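Local coordinates for sensor protein (Shewanella oneidensis, PDB 3LIC) that probably senses an extracellular signal through its PDC-fold domain and passes it across the membrane to the histidine kinase part of the same protein, at residues 4-7 / 8-12; 37-40 / 41-45. One frame throughout, in Å; residues are numbered along the deposited sequence.

In the fold
Both contacts lie on one element, the long helix 2-46 that opens the chain, and neither closes a loop beyond a helical turn. Contact 1 sits near the N-terminal end and contact 2 near the far end; they follow in series, neither nested nor crossing, with centres 49 Å apart and nearest atoms about 32 Å apart, on opposite sides of the chain's centre. Around 4-12 the helix packs on strands 230-235 and 241-248 of the five-stranded sheet and on the C-terminal helix 262-268. Around 37-45 it packs on strands 145-153 and 161-168 of the six-stranded sheet. One helix thus spans both sheets, as in sensor domains with two PDC modules.

Contact 1: residues 4-7 / 8-12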
loop_
_atom_site.group_PDB
_atom_site.type_symbol
_atom_site.label_atom_id
_atom_site.label_comp_id
_atom_site.label_asym_id
_atom_site.label_seq_id
_atom_site.Cartn_x
_atom_site.Cartn_y
_atom_site.Cartn_z
ATOM N N LEU A 4 -6.038 -27.647 -24.635
ATOM C CA LEU A 4 -5.797 -26.273 -25.089
ATOM C C LEU A 4 -6.994 -25.353 -25.008
ATOM O O LEU A 4 -6.807 -24.164 -24.769
ATOM C CB LEU A 4 -5.215 -26.195 -26.505
ATOM C CG LEU A 4 -3.783 -26.720 -26.629
ATOM C CD1 LEU A 4 -3.316 -26.514 -28.063
ATOM C CD2 LEU A 4 -2.911 -25.975 -25.599
ATOM N N SER A 5 -8.213 -25.840 -25.219
ATOM C CA SER A 5 -9.322 -24.940 -25.076
ATOM C C SER A 5 -9.744 -24.735 -23.607
ATOM O O SER A 5 -10.195 -23.679 -23.260
ATOM C CB SER A 5 -10.514 -25.314 -25.963
ATOM O OG SER A 5 -11.144 -26.418 -25.389
ATOM N N ILE A 6 -9.558 -25.716 -22.749
ATOM C CA ILE A 6 -9.838 -25.564 -21.329
ATOM C C ILE A 6 -8.882 -24.500 -20.800
ATOM O O ILE A 6 -9.314 -23.525 -20.186
ATOM C CB ILE A 6 -9.681 -26.902 -20.580
ATOM C CG1 ILE A 6 -10.897 -27.818 -20.881
ATOM C CG2 ILE A 6 -9.552 -26.699 -19.093
ATOM C CD1 ILE A 6 -10.726 -29.313 -20.355
ATOM N N GLU A 7 -7.600 -24.627 -21.152
ATOM C CA GLU A 7 -6.598 -23.631 -20.777
ATOM C C GLU A 7 -6.869 -22.198 -21.273
ATOM O O GLU A 7 -6.663 -21.248 -20.543
ATOM C CB GLU A 7 -5.190 -24.034 -21.213
ATOM C CG GLU A 7 -4.147 -23.026 -20.753
ATOM C CD GLU A 7 -2.749 -23.574 -20.930
ATOM O OE1 GLU A 7 -2.290 -23.629 -22.101
ATOM O OE2 GLU A 7 -2.138 -23.991 -19.902
ATOM N N LYS A 8 -7.288 -22.058 -22.524
ATOM C CA LYS A 8 -7.600 -20.760 -23.017
ATOM C C LYS A 8 -8.788 -20.126 -22.215
ATOM O O LYS A 8 -8.795 -18.922 -21.957
ATOM C CB LYS A 8 -7.888 -20.860 -24.478
ATOM C CG LYS A 8 -8.323 -19.605 -25.128
ATOM C CD LYS A 8 -9.049 -19.956 -26.411
ATOM C CE LYS A 8 -10.059 -18.838 -26.809
ATOM N NZ LYS A 8 -9.532 -18.082 -27.980
ATOM N N ARG A 9 -9.762 -20.936 -21.797
ATOM C CA ARG A 9 -10.885 -20.433 -21.000
ATOM C C ARG A 9 -10.389 -20.050 -19.607
ATOM O O ARG A 9 -10.836 -19.055 -19.068
ATOM C CB ARG A 9 -11.984 -21.504 -20.853
ATOM C CG ARG A 9 -13.353 -21.034 -20.346
ATOM C CD ARG A 9 -14.389 -22.200 -20.572
ATOM N NE ARG A 9 -13.904 -23.103 -21.632
ATOM C CZ ARG A 9 -14.085 -24.419 -21.645
ATOM N NH1 ARG A 9 -14.771 -24.987 -20.679
ATOM N NH2 ARG A 9 -13.587 -25.174 -22.629
ATOM N N LEU A 10 -9.518 -20.864 -19.008
ATOM C CA LEU A 10 -8.951 -20.555 -17.714
ATOM C C LEU A 10 -8.241 -19.203 -17.718
ATOM O O LEU A 10 -8.374 -18.420 -16.756
ATOM C CB LEU A 10 -7.982 -21.646 -17.199
ATOM C CG LEU A 10 -8.662 -22.991 -16.892
ATOM C CD1 LEU A 10 -7.643 -24.092 -16.524
ATOM C CD2 LEU A 10 -9.791 -22.827 -15.789
ATOM N N TYR A 11 -7.466 -18.932 -18.769
ATOM C CA TYR A 11 -6.731 -17.664 -18.843
ATOM C C TYR A 11 -7.678 -16.473 -19.030
ATOM O O TYR A 11 -7.381 -15.338 -18.572
ATOM C CB TYR A 11 -5.688 -17.673 -19.957
ATOM C CG TYR A 11 -4.352 -18.241 -19.515
ATOM C CD1 TYR A 11 -3.714 -17.773 -18.345
ATOM C CD2 TYR A 11 -3.717 -19.251 -20.263
ATOM C CE1 TYR A 11 -2.505 -18.312 -17.945
ATOM C CE2 TYR A 11 -2.485 -19.775 -19.877
ATOM C CZ TYR A 11 -1.888 -19.305 -18.728
ATOM O OH TYR A 11 -0.682 -19.804 -18.362
ATOM N N GLU A 12 -8.781 -16.700 -19.740
ATOM C CA GLU A 12 -9.694 -15.583 -19.995
ATOM C C GLU A 12 -10.335 -15.185 -18.672
ATOM O O GLU A 12 -10.483 -14.036 -18.401
ATOM C CB GLU A 12 -10.735 -15.953 -21.058
ATOM C CG GLU A 12 -10.051 -16.356 -22.367
ATOM C CD GLU A 12 -11.028 -16.680 -23.490
ATOM O OE1 GLU A 12 -12.166 -17.148 -23.183
ATOM O OE2 GLU A 12 -10.634 -16.481 -24.666
#
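L10 N donates to I6 O at 2.9 Å with an N-H...O angle of 161°, and Y11 N reaches E7 O at 3.0 Å. Before them, K8 N bonds L4 O and R9 N bonds S5 O, so four successive i to i+4 bonds carry helix 2-46 through this turn. Outside the backbone, E7 and Y11 lie side by side: E7 CG, anti to its own N (chi1 -177°), comes 3.8 Å from Y11 CE2, with carboxylate and ring planes 41° apart. Replacing Y11 by an alanine would probably leave E7 CG and its carboxylate carbon without their aromatic neighbour and strip ring contact from Q231, S233 and L243. On the next flank I6 CG2 meets L10 CD1 at 4.1 Å; branched aliphatics suit this line, since both touch F266 of the C-terminal helix and L10 also reaches L265 and L243. R9, bent at chi3, turns its guanidinium back so that one face lies over I6 CA, while K8 NZ makes a long salt bridge to E12 OE2 (3.8 Å). Chemically, the helix is two-sided here: I6, L10 and Y11 pack on helix 262-268 and on strands 230-235 and 241-248, and the charged K8, R9 and E12 lie on the surface.

Contact 2: residues 37-40 / 41-45; sequences QGLS and DFIGL
The last turns of helix 2-46, where it packs on the six-stranded sheet of a PDC-type sensor domain, hold this i to i+4 contact. Four backbone bonds run through it: D41 N to Q37 O, F42 N to G38 O, I43 N to L39 O and G44 N to S40 O. That of F42 N is short, 2.8 Å to G38 O, and that of I43 N to L39 O is almost straight, with an N-H...O angle of 177°. G38 O accepts the F42 N bond and is also pressed close over one face of the F42 ring, a tight contact: it stands 2.9 Å above the ring plane, displaced toward the rim, and is 3.0 Å from F42 CD1. With CG beside the backbone N (chi1 -44°), the ring folds back along the helix toward residue 38. Glycine suits that place, since a beta carbon there would come tightly against F42 CZ, about 3.5 Å away. On the buried side L39 CD1 meets I43 CG1 at 4.1 Å, the two side chains crossing at a slant, and both rest on T163; I43 also touches F153. S40, small enough for this interior position, hydrogen-bonds through OG to V151 O and to T163 OG1, while Q37 NE2 bonds the hydroxyl of Y149. The chemistry thus divides by side: aliphatic packing joined to the hydrogen-bonded S40 hydroxyl and Q37 amide nitrogen fastens the helix to strands 145-153 and 161-168, whereas D41 and the F42 ring lie on the surface.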
loop_
_atom_site.group_PDB
_atom_site.type_symbol
_atom_site.label_atom_id
_atom_site.label_comp_id
_atom_site.label_asym_id
_atom_site.label_seq_id
_atom_site.Cartn_x
_atom_site.Cartn_y
_atom_site.Cartn_z
ATOM N N GLN A 37 -4.019 14.255 0.060
ATOM C CA GLN A 37 -3.820 15.552 -0.583
ATOM C C GLN A 37 -4.808 16.610 -0.051
ATOM O O GLN A 37 -4.436 17.755 0.179
ATOM C CB GLN A 37 -3.909 15.401 -2.131
ATOM C CG GLN A 37 -2.757 14.588 -2.689
ATOM C CD GLN A 37 -2.984 14.223 -4.170
ATOM O OE1 GLN A 37 -3.976 14.623 -4.766
ATOM N NE2 GLN A 37 -2.088 13.443 -4.748
ATOM N N GLY A 38 -6.056 16.242 0.171
ATOM C CA GLY A 38 -7.060 17.232 0.598
ATOM C C GLY A 38 -6.638 17.699 2.008
ATOM O O GLY A 38 -6.586 18.907 2.299
ATOM N N LEU A 39 -6.247 16.750 2.873
ATOM C CA LEU A 39 -5.902 17.149 4.246
ATOM C C LEU A 39 -4.642 18.039 4.280
ATOM O O LEU A 39 -4.644 19.090 4.958
ATOM C CB LEU A 39 -5.820 15.952 5.215
ATOM C CG LEU A 39 -5.381 16.295 6.638
ATOM C CD1 LEU A 39 -6.346 17.292 7.316
ATOM C CD2 LEU A 39 -5.267 14.962 7.467
ATOM N N SER A 40 -3.593 17.664 3.541
ATOM C CA SER A 40 -2.428 18.566 3.506
ATOM C C SER A 40 -2.737 19.938 2.891
ATOM O O SER A 40 -2.203 20.934 3.280
ATOM C CB SER A 40 -1.237 17.925 2.790
ATOM O OG SER A 40 -0.710 16.905 3.646
ATOM N N ASP A 41 -3.606 19.958 1.906
ATOM C CA ASP A 41 -4.074 21.175 1.268
ATOM C C ASP A 41 -4.793 22.058 2.316
ATOM O O ASP A 41 -4.425 23.220 2.484
ATOM C CB ASP A 41 -5.011 20.773 0.104
ATOM C CG ASP A 41 -5.001 21.766 -1.029
ATOM O OD1 ASP A 41 -6.052 22.069 -1.633
ATOM O OD2 ASP A 41 -3.926 22.261 -1.330
ATOM N N PHE A 42 -5.766 21.517 3.054
ATOM C CA PHE A 42 -6.465 22.305 4.102
ATOM C C PHE A 42 -5.479 22.888 5.135
ATOM O O PHE A 42 -5.533 24.099 5.467
ATOM C CB PHE A 42 -7.606 21.540 4.865
ATOM C CG PHE A 42 -8.570 20.675 3.944
ATOM C CD1 PHE A 42 -8.739 20.965 2.542
ATOM C CD2 PHE A 42 -9.305 19.587 4.484
ATOM C CE1 PHE A 42 -9.577 20.189 1.674
ATOM C CE2 PHE A 42 -10.172 18.812 3.629
ATOM C CZ PHE A 42 -10.333 19.123 2.216
ATOM N N ILE A 43 -4.610 22.023 5.676
ATOM C CA ILE A 43 -3.636 22.483 6.657
ATOM C C ILE A 43 -2.774 23.565 6.082
ATOM O O ILE A 43 -2.646 24.625 6.669
ATOM C CB ILE A 43 -2.750 21.365 7.126
ATOM C CG1 ILE A 43 -3.624 20.317 7.817
ATOM C CG2 ILE A 43 -1.682 21.925 8.055
ATOM C CD1 ILE A 43 -2.878 19.186 8.510
ATOM N N GLY A 44 -2.199 23.342 4.908
ATOM C CA GLY A 44 -1.386 24.397 4.309
ATOM C C GLY A 44 -2.039 25.765 4.026
ATOM O O GLY A 44 -1.389 26.805 4.182
ATOM N N LEU A 45 -3.289 25.786 3.578
ATOM C CA LEU A 45 -3.937 27.026 3.111
ATOM C C LEU A 45 -4.818 27.674 4.193
ATOM O O LEU A 45 -4.808 28.898 4.348
ATOM C CB LEU A 45 -4.776 26.747 1.850
ATOM C CG LEU A 45 -3.975 26.370 0.599
ATOM C CD1 LEU A 45 -4.854 25.722 -0.460
ATOM C CD2 LEU A 45 -3.253 27.558 0.003
#